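Local coordinates for protein xylulose kinase (Escherichia coli, PDB 2ITM) that phosphorylates D-xylulose with ATP to give D-xylulose 5-phosphate and, less efficiently, acts on 1-deoxy-D-xylulose, at residues L108-T119 with S185-D193; A201-T209 with F277-W285. One frame throughout, in Å; residues are numbered along the deposited sequence.

Interaction 1 of 2, residues L108-T119 with S185-D193; sequences LEARVPQSRVIT and SDVMLQACD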
loop_
_atom_site.group_PDB
_atom_site.type_symbol
_atom_site.label_atom_id
_atom_site.label_comp_id
_atom_site.label_asym_id
_atom_site.label_seq_id
_atom_site.Cartn_x
_atom_site.Cartn_y
_atom_site.Cartn_z
ATOM N N LEU A 108 22.097 -1.390 30.941
ATOM C CA LEU A 108 21.925 -2.449 31.880
ATOM C C LEU A 108 22.489 -3.753 31.408
ATOM O O LEU A 108 23.067 -4.448 32.138
ATOM C CB LEU A 108 20.474 -2.583 32.252
ATOM C CG LEU A 108 20.106 -2.634 33.709
ATOM C CD1 LEU A 108 18.909 -3.484 33.967
ATOM C CD2 LEU A 108 21.239 -3.041 34.555
ATOM N N GLU A 109 22.306 -4.061 30.158
ATOM C CA GLU A 109 22.805 -5.295 29.592
ATOM C C GLU A 109 24.307 -5.294 29.458
ATOM O O GLU A 109 24.929 -6.318 29.506
ATOM C CB GLU A 109 22.108 -5.642 28.295
ATOM C CG GLU A 109 20.823 -6.390 28.519
ATOM C CD GLU A 109 20.052 -6.758 27.266
ATOM O OE1 GLU A 109 19.111 -7.509 27.376
ATOM O OE2 GLU A 109 20.370 -6.281 26.181
ATOM N N ALA A 110 24.880 -4.115 29.320
ATOM C CA ALA A 110 26.303 -3.968 29.259
ATOM C C ALA A 110 26.853 -4.146 30.660
ATOM O O ALA A 110 27.830 -4.810 30.866
ATOM C CB ALA A 110 26.657 -2.649 28.735
ATOM N N ARG A 111 26.187 -3.527 31.617
ATOM C CA ARG A 111 26.576 -3.615 33.014
ATOM C C ARG A 111 26.480 -5.031 33.519
ATOM O O ARG A 111 27.342 -5.470 34.179
ATOM C CB ARG A 111 25.661 -2.775 33.873
ATOM C CG ARG A 111 26.110 -1.440 34.215
ATOM C CD ARG A 111 25.077 -0.705 35.034
ATOM N NE ARG A 111 25.049 0.714 34.769
ATOM C CZ ARG A 111 24.606 1.614 35.600
ATOM N NH1 ARG A 111 24.122 1.249 36.756
ATOM N NH2 ARG A 111 24.648 2.880 35.280
ATOM N N VAL A 112 25.423 -5.738 33.219
ATOM C CA VAL A 112 25.278 -7.095 33.693
ATOM C C VAL A 112 25.272 -8.098 32.575
ATOM O O VAL A 112 24.264 -8.516 32.116
ATOM C CB VAL A 112 24.064 -7.270 34.585
ATOM C CG1 VAL A 112 24.123 -8.528 35.288
ATOM C CG2 VAL A 112 23.984 -6.189 35.548
ATOM N N PRO A 113 26.472 -8.457 32.161
ATOM C CA PRO A 113 26.742 -9.383 31.076
ATOM C C PRO A 113 25.909 -10.643 31.122
ATOM O O PRO A 113 25.534 -11.197 30.106
ATOM C CB PRO A 113 28.188 -9.739 31.345
ATOM C CG PRO A 113 28.543 -9.032 32.519
ATOM C CD PRO A 113 27.345 -8.770 33.293
ATOM N N GLN A 114 25.626 -11.079 32.322
ATOM C CA GLN A 114 24.826 -12.253 32.491
ATOM C C GLN A 114 23.349 -11.979 32.709
ATOM O O GLN A 114 22.607 -12.841 33.090
ATOM C CB GLN A 114 25.389 -13.070 33.599
ATOM C CG GLN A 114 26.468 -13.966 33.110
ATOM C CD GLN A 114 26.739 -15.049 34.079
ATOM O OE1 GLN A 114 26.929 -14.797 35.243
ATOM N NE2 GLN A 114 26.730 -16.262 33.608
ATOM N N SER A 115 22.935 -10.766 32.447
ATOM C CA SER A 115 21.560 -10.447 32.643
ATOM C C SER A 115 20.564 -11.314 31.943
ATOM O O SER A 115 19.592 -11.649 32.519
ATOM C CB SER A 115 21.299 -8.993 32.433
ATOM O OG SER A 115 20.795 -8.767 31.164
ATOM N N ARG A 116 20.792 -11.681 30.698
ATOM C CA ARG A 116 19.862 -12.537 29.984
ATOM C C ARG A 116 19.845 -13.935 30.587
ATOM O O ARG A 116 18.888 -14.628 30.485
ATOM C CB ARG A 116 20.121 -12.555 28.464
ATOM C CG ARG A 116 20.225 -11.167 27.754
ATOM C CD ARG A 116 20.240 -11.173 26.209
ATOM N NE ARG A 116 20.373 -9.834 25.655
ATOM C CZ ARG A 116 20.696 -9.526 24.400
ATOM N NH1 ARG A 116 20.932 -10.463 23.504
ATOM N NH2 ARG A 116 20.786 -8.267 24.030
ATOM N N VAL A 117 20.922 -14.324 31.234
ATOM C CA VAL A 117 21.001 -15.631 31.870
ATOM C C VAL A 117 20.202 -15.666 33.170
ATOM O O VAL A 117 19.560 -16.633 33.469
ATOM C CB VAL A 117 22.444 -16.040 32.201
ATOM C CG1 VAL A 117 22.459 -16.948 33.332
ATOM C CG2 VAL A 117 23.077 -16.717 31.076
ATOM N N ILE A 118 20.272 -14.588 33.927
ATOM C CA ILE A 118 19.580 -14.473 35.184
ATOM C C ILE A 118 18.103 -14.210 34.986
ATOM O O ILE A 118 17.324 -14.814 35.634
ATOM C CB ILE A 118 20.204 -13.368 36.077
ATOM C CG1 ILE A 118 21.686 -13.598 36.335
ATOM C CG2 ILE A 118 19.532 -13.257 37.397
ATOM C CD1 ILE A 118 22.336 -12.429 36.903
ATOM N N THR A 119 17.731 -13.331 34.083
ATOM C CA THR A 119 16.325 -13.015 33.883
ATOM C C THR A 119 15.604 -13.955 32.944
ATOM O O THR A 119 14.396 -14.088 33.024
ATOM C CB THR A 119 16.116 -11.587 33.416
ATOM O OG1 THR A 119 16.654 -11.431 32.108
ATOM C CG2 THR A 119 16.898 -10.621 34.259
ATOM N N SER A 185 17.471 -11.217 42.473
ATOM C CA SER A 185 18.863 -11.303 42.061
ATOM C C SER A 185 19.668 -10.112 42.542
ATOM O O SER A 185 19.488 -9.000 42.068
ATOM C CB SER A 185 18.962 -11.396 40.545
ATOM O OG SER A 185 20.240 -11.012 40.075
ATOM N N ASP A 186 20.566 -10.363 43.483
ATOM C CA ASP A 186 21.360 -9.314 44.088
ATOM C C ASP A 186 22.145 -8.564 43.023
ATOM O O ASP A 186 22.286 -7.349 43.077
ATOM C CB ASP A 186 22.295 -9.899 45.147
ATOM C CG ASP A 186 21.582 -10.234 46.450
ATOM O OD1 ASP A 186 20.442 -9.794 46.642
ATOM O OD2 ASP A 186 22.098 -10.926 47.342
ATOM N N VAL A 187 22.629 -9.305 42.044
ATOM C CA VAL A 187 23.354 -8.747 40.917
ATOM C C VAL A 187 22.523 -7.725 40.153
ATOM O O VAL A 187 22.963 -6.644 39.869
ATOM C CB VAL A 187 23.785 -9.852 39.927
ATOM C CG1 VAL A 187 24.477 -9.275 38.755
ATOM C CG2 VAL A 187 24.663 -10.848 40.642
ATOM N N MET A 188 21.296 -8.095 39.829
ATOM C CA MET A 188 20.448 -7.247 39.031
ATOM C C MET A 188 20.053 -5.981 39.797
ATOM O O MET A 188 19.946 -4.913 39.219
ATOM C CB MET A 188 19.229 -8.023 38.536
ATOM C CG MET A 188 19.532 -9.047 37.457
ATOM S SD MET A 188 20.413 -8.408 36.032
ATOM C CE MET A 188 19.222 -7.245 35.433
ATOM N N LEU A 189 19.865 -6.119 41.124
ATOM C CA LEU A 189 19.427 -5.024 41.982
ATOM C C LEU A 189 20.527 -4.043 42.234
ATOM O O LEU A 189 20.348 -2.854 42.081
ATOM C CB LEU A 189 18.917 -5.562 43.317
ATOM C CG LEU A 189 17.548 -6.246 43.339
ATOM C CD1 LEU A 189 17.439 -7.299 44.413
ATOM C CD2 LEU A 189 16.436 -5.235 43.462
ATOM N N GLN A 190 21.683 -4.548 42.620
ATOM C CA GLN A 190 22.868 -3.721 42.759
ATOM C C GLN A 190 23.102 -2.850 41.535
ATOM O O GLN A 190 23.354 -1.664 41.647
ATOM C CB GLN A 190 24.086 -4.594 43.038
ATOM C CG GLN A 190 24.606 -4.477 44.450
ATOM C CD GLN A 190 24.715 -5.806 45.165
ATOM O OE1 GLN A 190 25.053 -6.819 44.561
ATOM N NE2 GLN A 190 24.448 -5.801 46.462
ATOM N N ALA A 191 22.998 -3.459 40.367
ATOM C CA ALA A 191 23.287 -2.798 39.095
ATOM C C ALA A 191 22.367 -1.624 38.872
ATOM O O ALA A 191 22.654 -0.751 38.074
ATOM C CB ALA A 191 23.175 -3.769 37.961
ATOM N N CYS A 192 21.251 -1.611 39.584
ATOM C CA CYS A 192 20.326 -0.507 39.522
ATOM C C CYS A 192 20.421 0.342 40.783
ATOM O O CYS A 192 19.645 1.259 40.971
ATOM C CB CYS A 192 18.900 -1.025 39.336
ATOM S SG CYS A 192 18.624 -2.062 37.891
ATOM N N ASP A 193 21.382 0.022 41.634
ATOM C CA ASP A 193 21.518 0.685 42.922
ATOM C C ASP A 193 20.268 0.531 43.771
ATOM O O ASP A 193 19.729 1.494 44.297
ATOM C CB ASP A 193 21.823 2.155 42.725
ATOM C CG ASP A 193 22.918 2.641 43.625
ATOM O OD1 ASP A 193 22.821 2.439 44.846
ATOM O OD2 ASP A 193 23.929 3.225 43.193
#
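Met188 reaches into a hollow formed by Leu108, Ser115, Ile118 and Thr119, a knobs-into-holes fit between helix 186-190 and the ends of helices 102-111 and 115-119, which a type I turn from Val112 to Ser115 joins. With CG anti to its carbonyl carbon (chi1 -72°) and two further bends along the chain, the thioether is folded back into this hollow. SD comes to 3.8 Å from Ser115 CB and also lies against Val112 CG1, while CE continues inward to 4.0 Å from Leu108 CD1.

Around this knob, Val112 divides its two methyls between neighbouring turns of the other segment. CG2 presses on Ala191 CB at 3.5 Å, and CG1, anti to the backbone N, meets Val187 CG1 at 3.6 Å. Leu108 approaches the same alanine with its other branch, CD2, and sets CD1 beside Cys192 SG. At the opposite end of helix 186-190, Ile118 CG2, on one wall of the hollow, lies 3.6 Å from Ser185 OG. That hydroxyl also caps the helix, accepting from Met188 N at 3.1 Å.

Packing is looser towards solvent, where exposed Val187 and Arg111 each give only a small area to the contact. Ile118 CD1 stays 4.2 Å from Val187 CB, and Arg111 reaches the Ala191 end. Its NH1 approaches Ala191 O at 2.8 Å, but the angle of 129° at the hydrogen makes this a weak bond. No other clear hydrogen bond joins the segments, so apolar fit carries the contact.

Beyond the pair, helix 128-138 closes one side, its Ala129 against Leu108 and its Leu133 against both Arg111 and Cys192. Met175 touches Thr119, and Trp176 touches Cys192 and shares a backbone hydrogen bond with Ser185, all within the N-terminal FGGY domain.

Interaction 2 of 2, residues A201-T209 with F277-W285; sequences ALYEGSEIT and FCHALPQRW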
loop_
_atom_site.group_PDB
_atom_site.type_symbol
_atom_site.label_atom_id
_atom_site.label_comp_id
_atom_site.label_asym_id
_atom_site.label_seq_id
_atom_site.Cartn_x
_atom_site.Cartn_y
_atom_site.Cartn_z
ATOM N N ALA A 201 8.082 -8.555 49.537
ATOM C CA ALA A 201 8.173 -9.992 49.742
ATOM C C ALA A 201 7.566 -10.806 48.605
ATOM O O ALA A 201 6.570 -10.430 48.031
ATOM C CB ALA A 201 7.547 -10.360 51.063
ATOM N N LEU A 202 8.210 -11.914 48.275
ATOM C CA LEU A 202 7.791 -12.750 47.165
ATOM C C LEU A 202 6.982 -13.945 47.635
ATOM O O LEU A 202 7.336 -14.570 48.611
ATOM C CB LEU A 202 8.987 -13.219 46.361
ATOM C CG LEU A 202 9.804 -12.154 45.639
ATOM C CD1 LEU A 202 11.171 -12.669 45.261
ATOM C CD2 LEU A 202 9.068 -11.630 44.429
ATOM N N TYR A 203 5.923 -14.222 46.917
ATOM C CA TYR A 203 5.122 -15.403 47.168
ATOM C C TYR A 203 4.848 -16.133 45.863
ATOM O O TYR A 203 5.078 -15.602 44.796
ATOM C CB TYR A 203 3.803 -15.021 47.829
ATOM C CG TYR A 203 3.910 -14.447 49.218
ATOM C CD1 TYR A 203 4.465 -13.205 49.435
ATOM C CD2 TYR A 203 3.441 -15.145 50.311
ATOM C CE1 TYR A 203 4.553 -12.677 50.705
ATOM C CE2 TYR A 203 3.520 -14.629 51.576
ATOM C CZ TYR A 203 4.078 -13.394 51.776
ATOM O OH TYR A 203 4.158 -12.885 53.041
ATOM N N GLU A 204 4.339 -17.349 45.959
ATOM C CA GLU A 204 3.665 -17.980 44.834
ATOM C C GLU A 204 2.237 -17.479 44.699
ATOM O O GLU A 204 1.645 -17.039 45.662
ATOM C CB GLU A 204 3.707 -19.496 44.962
ATOM C CG GLU A 204 5.093 -20.074 45.134
ATOM C CD GLU A 204 5.924 -20.034 43.871
ATOM O OE1 GLU A 204 5.369 -19.833 42.793
ATOM O OE2 GLU A 204 7.140 -20.209 43.964
ATOM N N GLY A 205 1.703 -17.521 43.490
ATOM C CA GLY A 205 0.413 -16.931 43.189
ATOM C C GLY A 205 -0.702 -17.349 44.120
ATOM O O GLY A 205 -1.577 -16.559 44.424
ATOM N N SER A 206 -0.644 -18.592 44.578
ATOM C CA SER A 206 -1.746 -19.239 45.272
ATOM C C SER A 206 -1.632 -19.131 46.789
ATOM O O SER A 206 -2.462 -19.648 47.512
ATOM C CB SER A 206 -1.836 -20.706 44.859
ATOM O OG SER A 206 -0.560 -21.296 44.802
ATOM N N GLU A 207 -0.599 -18.439 47.246
ATOM C CA GLU A 207 -0.333 -18.234 48.660
ATOM C C GLU A 207 -0.948 -16.933 49.192
ATOM O O GLU A 207 -1.092 -15.966 48.467
ATOM C CB GLU A 207 1.173 -18.252 48.914
ATOM C CG GLU A 207 1.827 -19.595 48.676
ATOM C CD GLU A 207 3.340 -19.557 48.776
ATOM O OE1 GLU A 207 3.957 -20.634 48.748
ATOM O OE2 GLU A 207 3.914 -18.464 48.876
ATOM N N ILE A 208 -1.302 -16.939 50.468
ATOM C CA ILE A 208 -1.876 -15.778 51.132
ATOM C C ILE A 208 -0.823 -14.773 51.611
ATOM O O ILE A 208 0.165 -15.130 52.219
ATOM C CB ILE A 208 -2.776 -16.233 52.289
ATOM C CG1 ILE A 208 -3.875 -17.153 51.772
ATOM C CG2 ILE A 208 -3.365 -15.075 53.034
ATOM C CD1 ILE A 208 -4.938 -17.427 52.759
ATOM N N THR A 209 -1.036 -13.509 51.291
ATOM C CA THR A 209 -0.086 -12.463 51.624
ATOM C C THR A 209 -0.556 -11.614 52.798
ATOM O O THR A 209 0.182 -10.800 53.317
ATOM C CB THR A 209 0.173 -11.573 50.418
ATOM O OG1 THR A 209 -1.051 -10.973 50.006
ATOM C CG2 THR A 209 0.607 -12.385 49.249
ATOM N N PHE A 277 9.240 -16.366 31.992
ATOM C CA PHE A 277 8.923 -15.940 33.340
ATOM C C PHE A 277 8.517 -17.087 34.236
ATOM O O PHE A 277 8.227 -18.181 33.768
ATOM C CB PHE A 277 7.799 -14.913 33.320
ATOM C CG PHE A 277 8.082 -13.699 32.517
ATOM C CD1 PHE A 277 7.233 -13.310 31.512
ATOM C CD2 PHE A 277 9.186 -12.927 32.783
ATOM C CE1 PHE A 277 7.485 -12.196 30.780
ATOM C CE2 PHE A 277 9.438 -11.800 32.058
ATOM C CZ PHE A 277 8.587 -11.428 31.060
ATOM N N CYS A 278 8.458 -16.822 35.531
ATOM C CA CYS A 278 7.758 -17.696 36.443
ATOM C C CYS A 278 6.262 -17.690 36.149
ATOM O O CYS A 278 5.721 -16.693 35.719
ATOM C CB CYS A 278 8.046 -17.316 37.900
ATOM S SG CYS A 278 9.764 -17.381 38.419
ATOM N N HIS A 279 5.615 -18.822 36.365
ATOM C CA HIS A 279 4.161 -18.909 36.351
ATOM C C HIS A 279 3.587 -18.564 37.726
ATOM O O HIS A 279 4.286 -18.609 38.714
ATOM C CB HIS A 279 3.726 -20.311 35.912
ATOM C CG HIS A 279 2.326 -20.395 35.390
ATOM N ND1 HIS A 279 1.469 -19.320 35.368
ATOM C CD2 HIS A 279 1.640 -21.429 34.862
ATOM C CE1 HIS A 279 0.314 -19.690 34.853
ATOM N NE2 HIS A 279 0.392 -20.967 34.540
ATOM N N ALA A 280 2.304 -18.235 37.767
ATOM C CA ALA A 280 1.646 -17.842 39.001
ATOM C C ALA A 280 1.289 -19.032 39.895
ATOM O O ALA A 280 0.496 -18.919 40.811
ATOM C CB ALA A 280 0.417 -17.009 38.709
ATOM N N LEU A 281 1.870 -20.178 39.567
ATOM C CA LEU A 281 1.744 -21.335 40.433
ATOM C C LEU A 281 3.097 -21.863 40.856
ATOM O O LEU A 281 4.100 -21.605 40.219
ATOM C CB LEU A 281 0.927 -22.429 39.749
ATOM C CG LEU A 281 -0.528 -22.120 39.424
ATOM C CD1 LEU A 281 -1.036 -22.989 38.319
ATOM C CD2 LEU A 281 -1.411 -22.210 40.659
ATOM N N PRO A 282 3.102 -22.618 41.941
ATOM C CA PRO A 282 4.344 -23.122 42.508
ATOM C C PRO A 282 5.010 -24.114 41.574
ATOM O O PRO A 282 4.342 -24.917 40.957
ATOM C CB PRO A 282 3.877 -23.797 43.789
ATOM C CG PRO A 282 2.615 -23.088 44.129
ATOM C CD PRO A 282 1.965 -22.849 42.839
ATOM N N GLN A 283 6.322 -23.994 41.455
ATOM C CA GLN A 283 7.122 -24.838 40.594
ATOM C C GLN A 283 6.618 -24.868 39.147
ATOM O O GLN A 283 6.706 -25.879 38.476
ATOM C CB GLN A 283 7.233 -26.243 41.163
ATOM C CG GLN A 283 8.102 -26.354 42.388
ATOM C CD GLN A 283 9.549 -26.020 42.121
ATOM O OE1 GLN A 283 10.270 -26.815 41.540
ATOM N NE2 GLN A 283 9.977 -24.852 42.555
ATOM N N ARG A 284 6.090 -23.743 38.687
ATOM C CA ARG A 284 5.680 -23.613 37.311
ATOM C C ARG A 284 6.307 -22.410 36.640
ATOM O O ARG A 284 6.473 -21.367 37.250
ATOM C CB ARG A 284 4.166 -23.523 37.208
ATOM C CG ARG A 284 3.434 -24.825 37.364
ATOM C CD ARG A 284 3.873 -25.901 36.414
ATOM N NE ARG A 284 4.495 -26.980 37.151
ATOM C CZ ARG A 284 3.858 -28.042 37.580
ATOM N NH1 ARG A 284 2.584 -28.186 37.322
ATOM N NH2 ARG A 284 4.501 -28.963 38.261
ATOM N N TRP A 285 6.616 -22.576 35.361
ATOM C CA TRP A 285 7.298 -21.583 34.549
ATOM C C TRP A 285 6.631 -21.541 33.173
ATOM O O TRP A 285 5.972 -22.480 32.780
ATOM C CB TRP A 285 8.754 -21.991 34.363
ATOM C CG TRP A 285 9.657 -21.650 35.467
ATOM C CD1 TRP A 285 10.294 -20.484 35.650
ATOM C CD2 TRP A 285 10.056 -22.498 36.534
ATOM N NE1 TRP A 285 11.071 -20.536 36.777
ATOM C CE2 TRP A 285 10.934 -21.771 37.341
ATOM C CE3 TRP A 285 9.753 -23.807 36.895
ATOM C CZ2 TRP A 285 11.508 -22.302 38.473
ATOM C CZ3 TRP A 285 10.323 -24.329 38.013
ATOM C CH2 TRP A 285 11.194 -23.584 38.792
HETATM O O HOH W 1 3.995 -18.012 41.654
HETATM O O HOH W 2 7.692 -22.858 43.641
#
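Glu204 OE1, lying over the CA of Pro282, is gripped by a water and by Arg182, which forms a salt bridge with it. The water donates to OE1 at 2.5 Å and to His279 O at 3.0 Å, and accepts from Gly205 N, tying the two loops together where no direct hydrogen bond between them is clear. Arg182 probably also eases the approach of OE1 to Leu281 O, 3.4 Å away, since both are acceptors and cannot bond each other.

The carboxylate owes its place to a bend at chi2 (-73°), which lays the side chain obliquely across the proline ring, with CB 3.8 Å from Pro282 CG. Its second oxygen, OE2, receives another water at 2.7 Å; this one accepts from both Gln283 N and Gln283 NE2. Without this carboxylate, as with an alanine here, Arg182 would probably lose its salt-bridge mate and both waters an acceptor, and a gap would open beside the proline.

The other flank is carried by van der Waals and CH...O contacts. Ser206 OG rests 3.6 Å from Pro282 CD, and Gly205 CA makes a CH...O contact of 3.1 Å with Ala280 O. A beta carbon on Gly205 would run into that carbonyl, so the absence of a side chain permits the close approach.

Each partner is a turn. Glu204 to Glu207 is a type I turn, whereas Leu281 to Arg284 is a type II turn at the end of the hairpin joining strands 275-278 and 285-291. Helix 424-436 packs on both, through Leu431 against Ser206 and Leu281. The arrangement thus joins the N- and C-terminal domains of this FGGY kinase, the two-domain architecture of the actin-like ATPase clan.

Interaction 1 is closed before interaction 2 opens along the chain: strand 201-203 is the next regular element after helix 186-190. Their centres lie 22 Å apart and their nearest atoms about 5 Å, without touching. One packs elements within the N-terminal domain, the other joins that domain to the C-terminal one. Asn121, just beyond 108-119, meets Phe277 of interaction 2. Neither contact touches the sugar: the side chains of Thr119 and His279 are each about 12 Å from bound D-xylulose. Ala280 lies about 10 Å, side chain to side chain, from Asp233, the probable proton acceptor.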